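Local coordinates for putative hexose oxidase (Nonomuraea sp. ATCC 39727, PDB 5AWV), which is an FAD-dependent hexose oxidase that probably oxidises a sugar of glycopeptide antibiotics such as teicoplanin, at residues Asp59-Val64 against Lys103-Met108; Lys82-Arg87 against Arg512-His517. All coordinates share one frame; numbering follows the deposited sequence.

Contact 1 of 2, residues Asp59-Val64 against Lys103-Met108; sequences DYIHLV and KVIIDM
Strands 60-63 and 104-107 run parallel, their axes 4.7 Å apart at closest and 22° from alignment, with Ile61 facing Ile105 and His62 facing Ile106. Two well-formed bonds hold the middle: His62 N gives a nearly straight bond of 2.8 Å to Ile105 O, and His62 O accepts Asp107 N at 2.9 Å. Toward Lys103 the bond from Ile105 N to Tyr60 O is weak at 3.3 Å, and Lys103 O takes two weak bonds, from Asp59 N and Tyr60 N. At the other end a water bridges Val64 O and Asp107 O. Tyr60, with CG between its backbone N and carbonyl carbon (chi1 53°), lays its ring over Val104, whose CG2 makes a CH-pi contact 3.8 Å from the ring centroid. Val64 CG2 meets Ile106 CG2 and Met108 SD, both at 3.8 Å. On the other face Ile61 lies alongside Ile105, and Leu63 CD2 packs against Asp107, whose carboxylate Arg48 and Ser109 hold. Helix 42-46 packs on this face and helix 67-80 on the Tyr60 face, linking strands 60-63 and 84-87 in a beta-alpha-beta crossover of the PCMH-type FAD-binding domain, with strand 104-107 inserted between them and strand 33-35 flanking 60-63.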
loop_
_atom_site.group_PDB
_atom_site.type_symbol
_atom_site.label_atom_id
_atom_site.label_comp_id
_atom_site.label_asym_id
_atom_site.label_seq_id
_atom_site.Cartn_x
_atom_site.Cartn_y
_atom_site.Cartn_z
ATOM N N ASP A 59 -2.744 1.560 -24.876
ATOM C CA ASP A 59 -2.978 0.720 -26.066
ATOM C C ASP A 59 -3.641 -0.599 -25.691
ATOM O O ASP A 59 -4.549 -1.078 -26.385
ATOM C CB ASP A 59 -1.666 0.435 -26.804
ATOM C CG ASP A 59 -1.032 1.705 -27.415
ATOM O OD1 ASP A 59 -1.689 2.778 -27.547
ATOM O OD2 ASP A 59 0.130 1.631 -27.759
ATOM N N TYR A 60 -3.151 -1.226 -24.609
ATOM C CA TYR A 60 -3.836 -2.398 -24.114
ATOM C C TYR A 60 -3.542 -2.537 -22.656
ATOM O O TYR A 60 -2.573 -1.916 -22.169
ATOM C CB TYR A 60 -3.448 -3.709 -24.861
ATOM C CG TYR A 60 -2.004 -4.074 -24.982
ATOM C CD1 TYR A 60 -1.181 -3.539 -26.022
ATOM C CD2 TYR A 60 -1.426 -5.012 -24.110
ATOM C CE1 TYR A 60 0.171 -3.909 -26.119
ATOM C CE2 TYR A 60 -0.120 -5.330 -24.204
ATOM C CZ TYR A 60 0.693 -4.785 -25.212
ATOM O OH TYR A 60 2.058 -5.173 -25.214
ATOM N N ILE A 61 -4.337 -3.358 -21.981
ATOM C CA ILE A 61 -4.029 -3.810 -20.622
ATOM C C ILE A 61 -3.794 -5.345 -20.648
ATOM O O ILE A 61 -4.614 -6.100 -21.121
ATOM C CB ILE A 61 -5.185 -3.377 -19.682
ATOM C CG1 ILE A 61 -5.327 -1.875 -19.760
ATOM C CG2 ILE A 61 -4.934 -3.797 -18.232
ATOM C CD1 ILE A 61 -6.559 -1.258 -19.166
ATOM N N HIS A 62 -2.658 -5.787 -20.144
ATOM C CA HIS A 62 -2.249 -7.161 -20.191
ATOM C C HIS A 62 -2.481 -7.818 -18.846
ATOM O O HIS A 62 -1.776 -7.518 -17.822
ATOM C CB HIS A 62 -0.769 -7.157 -20.583
ATOM C CG HIS A 62 -0.328 -8.313 -21.397
ATOM N ND1 HIS A 62 0.825 -8.283 -22.156
ATOM C CD2 HIS A 62 -0.834 -9.562 -21.523
ATOM C CE1 HIS A 62 0.988 -9.457 -22.737
ATOM N NE2 HIS A 62 0.002 -10.252 -22.359
ATOM N N LEU A 63 -3.477 -8.695 -18.830
ATOM C CA LEU A 63 -3.738 -9.541 -17.662
ATOM C C LEU A 63 -2.854 -10.728 -17.670
ATOM O O LEU A 63 -2.789 -11.444 -18.688
ATOM C CB LEU A 63 -5.194 -10.040 -17.694
ATOM C CG LEU A 63 -6.217 -9.002 -17.320
ATOM C CD1 LEU A 63 -7.640 -9.446 -17.686
ATOM C CD2 LEU A 63 -6.181 -8.614 -15.832
ATOM N N VAL A 64 -2.152 -10.947 -16.560
ATOM C CA VAL A 64 -1.193 -11.981 -16.485
ATOM C C VAL A 64 -1.461 -12.893 -15.258
ATOM O O VAL A 64 -1.715 -12.416 -14.181
ATOM C CB VAL A 64 0.232 -11.393 -16.414
ATOM C CG1 VAL A 64 0.591 -10.696 -17.704
ATOM C CG2 VAL A 64 0.406 -10.435 -15.222
ATOM N N LYS A 103 1.494 3.330 -22.168
ATOM C CA LYS A 103 0.821 2.652 -23.240
ATOM C C LYS A 103 0.408 1.240 -22.954
ATOM O O LYS A 103 -0.451 0.699 -23.674
ATOM C CB LYS A 103 1.734 2.673 -24.478
ATOM C CG LYS A 103 2.066 4.061 -24.979
ATOM C CD LYS A 103 0.861 4.834 -25.491
ATOM C CE LYS A 103 1.238 6.288 -25.761
ATOM N NZ LYS A 103 0.054 6.952 -26.375
ATOM N N VAL A 104 1.086 0.583 -22.045
ATOM C CA VAL A 104 0.633 -0.716 -21.627
ATOM C C VAL A 104 0.545 -0.763 -20.120
ATOM O O VAL A 104 1.502 -0.393 -19.437
ATOM C CB VAL A 104 1.619 -1.765 -22.089
ATOM C CG1 VAL A 104 1.210 -3.113 -21.628
ATOM C CG2 VAL A 104 1.619 -1.830 -23.636
ATOM N N ILE A 105 -0.562 -1.290 -19.602
ATOM C CA ILE A 105 -0.632 -1.641 -18.171
ATOM C C ILE A 105 -0.519 -3.141 -18.010
ATOM O O ILE A 105 -1.248 -3.882 -18.659
ATOM C CB ILE A 105 -1.936 -1.098 -17.544
ATOM C CG1 ILE A 105 -1.914 0.396 -17.654
ATOM C CG2 ILE A 105 -2.040 -1.552 -16.080
ATOM C CD1 ILE A 105 -3.140 1.098 -17.151
ATOM N N ILE A 106 0.459 -3.622 -17.249
ATOM C CA ILE A 106 0.450 -4.981 -16.820
ATOM C C ILE A 106 -0.358 -5.047 -15.484
ATOM O O ILE A 106 0.095 -4.566 -14.439
ATOM C CB ILE A 106 1.853 -5.559 -16.665
ATOM C CG1 ILE A 106 2.572 -5.460 -18.041
ATOM C CG2 ILE A 106 1.781 -6.983 -16.180
ATOM C CD1 ILE A 106 4.029 -5.893 -18.017
ATOM N N ASP A 107 -1.506 -5.707 -15.558
ATOM C CA ASP A 107 -2.466 -5.739 -14.482
ATOM C C ASP A 107 -2.340 -7.076 -13.772
ATOM O O ASP A 107 -2.453 -8.125 -14.397
ATOM C CB ASP A 107 -3.877 -5.505 -15.018
ATOM C CG ASP A 107 -4.925 -5.384 -13.885
ATOM O OD1 ASP A 107 -4.943 -6.282 -12.998
ATOM O OD2 ASP A 107 -5.648 -4.364 -13.871
ATOM N N MET A 108 -2.081 -7.041 -12.467
ATOM C CA MET A 108 -1.789 -8.240 -11.677
ATOM C C MET A 108 -2.962 -8.905 -10.982
ATOM O O MET A 108 -2.747 -9.838 -10.146
ATOM C CB MET A 108 -0.736 -7.939 -10.641
ATOM C CG MET A 108 0.530 -7.228 -11.171
ATOM S SD MET A 108 1.527 -8.106 -12.398
ATOM C CE MET A 108 2.607 -8.902 -11.288
HETATM O O HOH W 1 -3.603 -10.475 -13.778
#

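Contact 2 of 2, residues Lys82-Arg87 against Arg512-His517; sequences KRVAVR and RNHFHH. With FAD (flavin-adenine dinucleotide), chain M.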
loop_
_atom_site.group_PDB
_atom_site.type_symbol
_atom_site.label_atom_id
_atom_site.label_comp_id
_atom_site.label_asym_id
_atom_site.label_seq_id
_atom_site.Cartn_x
_atom_site.Cartn_y
_atom_site.Cartn_z
ATOM N N LYS A 82 7.081 0.248 -25.981
ATOM C CA LYS A 82 5.871 0.841 -25.388
ATOM C C LYS A 82 6.103 1.138 -23.860
ATOM O O LYS A 82 6.658 0.310 -23.128
ATOM C CB LYS A 82 4.659 -0.052 -25.639
ATOM C CG LYS A 82 4.048 0.156 -27.031
ATOM C CD LYS A 82 2.772 -0.693 -27.162
ATOM C CE LYS A 82 2.288 -0.838 -28.610
ATOM N NZ LYS A 82 2.078 0.504 -29.200
ATOM N N ARG A 83 5.773 2.337 -23.422
ATOM C CA ARG A 83 5.939 2.711 -22.017
ATOM C C ARG A 83 4.966 1.882 -21.112
ATOM O O ARG A 83 3.784 1.783 -21.389
ATOM C CB ARG A 83 5.623 4.130 -21.810
ATOM C CG ARG A 83 5.758 4.490 -20.370
ATOM C CD ARG A 83 6.042 5.948 -20.267
ATOM N NE ARG A 83 5.887 6.369 -18.903
ATOM C CZ ARG A 83 6.070 7.602 -18.478
ATOM N NH1 ARG A 83 6.415 8.590 -19.338
ATOM N NH2 ARG A 83 5.872 7.845 -17.193
ATOM N N VAL A 84 5.515 1.213 -20.124
ATOM C CA VAL A 84 4.734 0.233 -19.360
ATOM C C VAL A 84 4.560 0.720 -17.908
ATOM O O VAL A 84 5.450 1.396 -17.385
ATOM C CB VAL A 84 5.399 -1.148 -19.405
ATOM C CG1 VAL A 84 6.727 -1.214 -18.690
ATOM C CG2 VAL A 84 4.479 -2.256 -18.911
ATOM N N ALA A 85 3.455 0.312 -17.261
ATOM C CA ALA A 85 3.308 0.456 -15.815
ATOM C C ALA A 85 2.538 -0.775 -15.284
ATOM O O ALA A 85 1.682 -1.312 -15.989
ATOM C CB ALA A 85 2.576 1.730 -15.505
ATOM N N VAL A 86 2.879 -1.233 -14.093
ATOM C CA VAL A 86 2.233 -2.389 -13.459
ATOM C C VAL A 86 1.114 -1.825 -12.587
ATOM O O VAL A 86 1.265 -0.763 -12.018
ATOM C CB VAL A 86 3.200 -3.190 -12.543
ATOM C CG1 VAL A 86 2.481 -4.385 -11.920
ATOM C CG2 VAL A 86 4.437 -3.561 -13.336
ATOM N N ARG A 87 -0.043 -2.478 -12.574
ATOM C CA ARG A 87 -1.051 -2.191 -11.576
ATOM C C ARG A 87 -1.356 -3.421 -10.745
ATOM O O ARG A 87 -1.678 -4.439 -11.251
ATOM C CB ARG A 87 -2.332 -1.672 -12.171
ATOM C CG ARG A 87 -3.126 -0.847 -11.158
ATOM C CD ARG A 87 -4.531 -0.735 -11.491
ATOM N NE ARG A 87 -4.909 -0.092 -12.778
ATOM C CZ ARG A 87 -5.053 1.183 -13.072
ATOM N NH1 ARG A 87 -4.714 2.135 -12.270
ATOM N NH2 ARG A 87 -5.592 1.493 -14.276
ATOM N N ARG A 512 18.359 -0.158 -18.637
ATOM C CA ARG A 512 17.704 0.615 -19.676
ATOM C C ARG A 512 16.659 1.598 -19.195
ATOM O O ARG A 512 16.078 2.339 -20.025
ATOM C CB ARG A 512 17.048 -0.276 -20.739
ATOM C CG ARG A 512 18.035 -1.207 -21.418
ATOM C CD ARG A 512 17.350 -2.464 -21.935
ATOM N NE ARG A 512 16.549 -2.096 -23.063
ATOM C CZ ARG A 512 16.884 -2.219 -24.349
ATOM N NH1 ARG A 512 18.036 -2.744 -24.737
ATOM N NH2 ARG A 512 16.028 -1.822 -25.247
ATOM N N ASN A 513 16.415 1.657 -17.889
ATOM C CA ASN A 513 15.397 2.538 -17.386
ATOM C C ASN A 513 14.038 2.274 -18.041
ATOM O O ASN A 513 13.304 3.162 -18.458
ATOM C CB ASN A 513 15.834 4.006 -17.502
ATOM C CG ASN A 513 14.998 4.943 -16.621
ATOM O OD1 ASN A 513 14.690 6.079 -16.987
ATOM N ND2 ASN A 513 14.576 4.432 -15.541
ATOM N N HIS A 514 13.697 1.005 -18.165
ATOM C CA HIS A 514 12.393 0.664 -18.742
ATOM C C HIS A 514 11.279 0.824 -17.707
ATOM O O HIS A 514 10.148 0.991 -18.105
ATOM C CB HIS A 514 12.423 -0.749 -19.252
ATOM C CG HIS A 514 11.247 -1.121 -20.073
ATOM N ND1 HIS A 514 10.965 -0.527 -21.287
ATOM C CD2 HIS A 514 10.256 -2.015 -19.840
ATOM C CE1 HIS A 514 9.842 -1.035 -21.761
ATOM N NE2 HIS A 514 9.394 -1.939 -20.909
ATOM N N PHE A 515 11.609 0.752 -16.421
ATOM C CA PHE A 515 10.611 0.975 -15.340
ATOM C C PHE A 515 10.804 2.369 -14.781
ATOM O O PHE A 515 11.791 2.631 -14.144
ATOM C CB PHE A 515 10.741 -0.109 -14.310
ATOM C CG PHE A 515 10.478 -1.440 -14.885
ATOM C CD1 PHE A 515 9.165 -1.854 -15.073
ATOM C CD2 PHE A 515 11.520 -2.250 -15.377
ATOM C CE1 PHE A 515 8.880 -3.058 -15.680
ATOM C CE2 PHE A 515 11.210 -3.480 -15.987
ATOM C CZ PHE A 515 9.885 -3.878 -16.105
ATOM N N HIS A 516 9.885 3.273 -15.110
ATOM C CA HIS A 516 10.001 4.643 -14.715
ATOM C C HIS A 516 8.644 5.380 -14.598
ATOM O O HIS A 516 7.669 4.965 -15.152
ATOM C CB HIS A 516 11.002 5.422 -15.671
ATOM C CG HIS A 516 10.475 5.649 -17.046
ATOM N ND1 HIS A 516 9.795 6.783 -17.396
ATOM C CD2 HIS A 516 10.499 4.864 -18.153
ATOM C CE1 HIS A 516 9.399 6.690 -18.664
ATOM N NE2 HIS A 516 9.808 5.518 -19.134
ATOM N N HIS A 517 8.684 6.491 -13.862
ATOM C CA HIS A 517 7.561 7.371 -13.570
ATOM C C HIS A 517 8.071 8.617 -12.902
ATOM O O HIS A 517 9.273 8.744 -12.708
ATOM C CB HIS A 517 6.487 6.629 -12.751
ATOM C CG HIS A 517 6.985 6.000 -11.480
ATOM N ND1 HIS A 517 7.443 6.743 -10.417
ATOM C CD2 HIS A 517 7.098 4.701 -11.113
ATOM C CE1 HIS A 517 7.766 5.927 -9.419
ATOM N NE2 HIS A 517 7.561 4.681 -9.816
HETATM P PA FAD M . -0.735 0.555 -7.587
HETATM O O1A FAD M . -1.339 1.895 -7.951
HETATM O O2A FAD M . -1.193 -0.675 -8.222
HETATM O O5B FAD M . 0.843 0.625 -7.680
HETATM C C5B FAD M . 1.642 1.694 -7.067
HETATM C C4B FAD M . 2.986 1.763 -7.721
HETATM O O4B FAD M . 3.753 0.562 -7.575
HETATM C C3B FAD M . 2.993 2.060 -9.229
HETATM O O3B FAD M . 4.168 2.770 -9.690
HETATM C C2B FAD M . 2.955 0.654 -9.744
HETATM O O2B FAD M . 3.362 0.617 -11.072
HETATM C C1B FAD M . 3.856 -0.085 -8.812
HETATM N N9A FAD M . 3.521 -1.489 -8.754
HETATM C C8A FAD M . 2.357 -2.093 -8.487
HETATM N N7A FAD M . 2.482 -3.438 -8.450
HETATM C C5A FAD M . 3.757 -3.721 -8.677
HETATM C C6A FAD M . 4.546 -4.960 -8.845
HETATM N N6A FAD M . 3.916 -6.125 -8.727
HETATM N N1A FAD M . 5.885 -4.818 -9.079
HETATM C C2A FAD M . 6.469 -3.591 -9.217
HETATM N N3A FAD M . 5.803 -2.408 -9.120
HETATM C C4A FAD M . 4.458 -2.456 -8.903
HETATM N N1 FAD M . -0.001 2.961 2.969
HETATM C C2 FAD M . 0.415 2.585 4.215
HETATM O O2 FAD M . 1.607 2.244 4.382
HETATM N N3 FAD M . -0.416 2.538 5.268
HETATM C C4 FAD M . -1.746 2.730 5.140
HETATM O O4 FAD M . -2.517 2.639 6.120
HETATM C C4X FAD M . -2.278 3.101 3.821
HETATM N N5 FAD M . -3.621 3.322 3.598
HETATM C C5X FAD M . -4.132 3.570 2.353
HETATM C C6 FAD M . -5.528 3.711 2.206
HETATM C C7 FAD M . -5.957 4.068 0.900
HETATM C C7M FAD M . -7.474 4.284 0.664
HETATM C C8 FAD M . -5.019 4.197 -0.284
HETATM C C8M FAD M . -5.537 4.307 -1.698
HETATM C C9 FAD M . -3.642 3.974 -0.063
HETATM C C9A FAD M . -3.174 3.702 1.189
HETATM N N10 FAD M . -1.794 3.498 1.461
HETATM C C10 FAD M . -1.319 3.172 2.721
HETATM C "C1'" FAD M . -0.775 3.654 0.372
HETATM C "C2'" FAD M . -0.405 2.372 -0.271
HETATM O "O2'" FAD M . 0.515 1.743 0.601
HETATM C "C3'" FAD M . 0.290 2.776 -1.518
HETATM O "O3'" FAD M . -0.663 3.547 -2.252
HETATM C "C4'" FAD M . 0.723 1.521 -2.326
HETATM O "O4'" FAD M . 1.769 1.938 -3.207
HETATM C "C5'" FAD M . -0.452 1.041 -3.139
HETATM O "O5'" FAD M . -0.127 -0.195 -3.804
HETATM P P FAD M . -1.090 -0.729 -4.924
HETATM O O1P FAD M . -0.630 -2.021 -5.394
HETATM O O2P FAD M . -2.538 -0.694 -4.521
HETATM O O3P FAD M . -0.967 0.476 -5.971
HETATM O O HOH W 2 5.643 4.236 -16.752
HETATM O O HOH W 3 8.466 1.614 -20.005
HETATM O O HOH W 4 7.936 2.258 -16.895
#
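Lys82-Arg87, which enters strand 84-87, and the irregular Arg512-His517 loop approach no closer than 7.2 Å between CA atoms, at Val84 and Phe515, and water fills in for direct backbone pairing. One water accepts the N-H of Val84, with Val84 N 3.0 Å away, and lies close to His514 O; a second accepts His516 N-H and lies within bonding distance of Val84 O and His514 O; a third accepts Arg83 NE-H at the guanidinium edge and sits near Val84 O and His516 O. Arg83 is extended, its CG anti to the backbone N (chi1 178°), which carries the guanidinium out to His516. There His516 CE1 sits over the centre of one guanidinium face, 3.5 Å from Arg83 CZ, with the two planes inclined by 47°. Val84 points into the loop: its CG1 lies 3.5 Å from His514 NE2, which is hydrogen-bonded to Thr77, and 4.1 Å from Phe515 CE1. Farther along, both segments reach FAD. Val86 O accepts the ribose hydroxyl O2B at 2.7 Å, Val86 CG1 packs on the adenine at 3.5 Å from C5A, and His517, stacked on Phe96 and bonded to Gly218 O, borders the same ribose. The contact thus joins an outermost strand of the four-stranded sheet to the loop after helix 499-509, with Phe515 wedged between helix 67-80 and strand 223-229.

In the fold
Contact 1 and the 82-87 half of contact 2 belong to one sheet, in which strand 104-107 lies between strands 60-63 and 84-87; the contact centres are 11 Å apart. A salt bridge of 2.7 Å from Asp59 OD2 to Lys82 NZ and a probable hydrogen bond of 2.8 Å from Arg87 N to Ile106 O join them, and Met108 CG packs 3.5 Å from Val86 CG1. Met108 and Val86 border the FAD adenine, Val86 O and His517 are at its ribose, and Arg87 is near the adjoining phosphate. The covalent attachments, His91 and Cys151, are at the isoalloxazine, the other end of the cofactor; the chain reaches His91 four residues after strand 84-87. Contact 2 also brings the C-terminal berberine-like region against the FAD-binding domain.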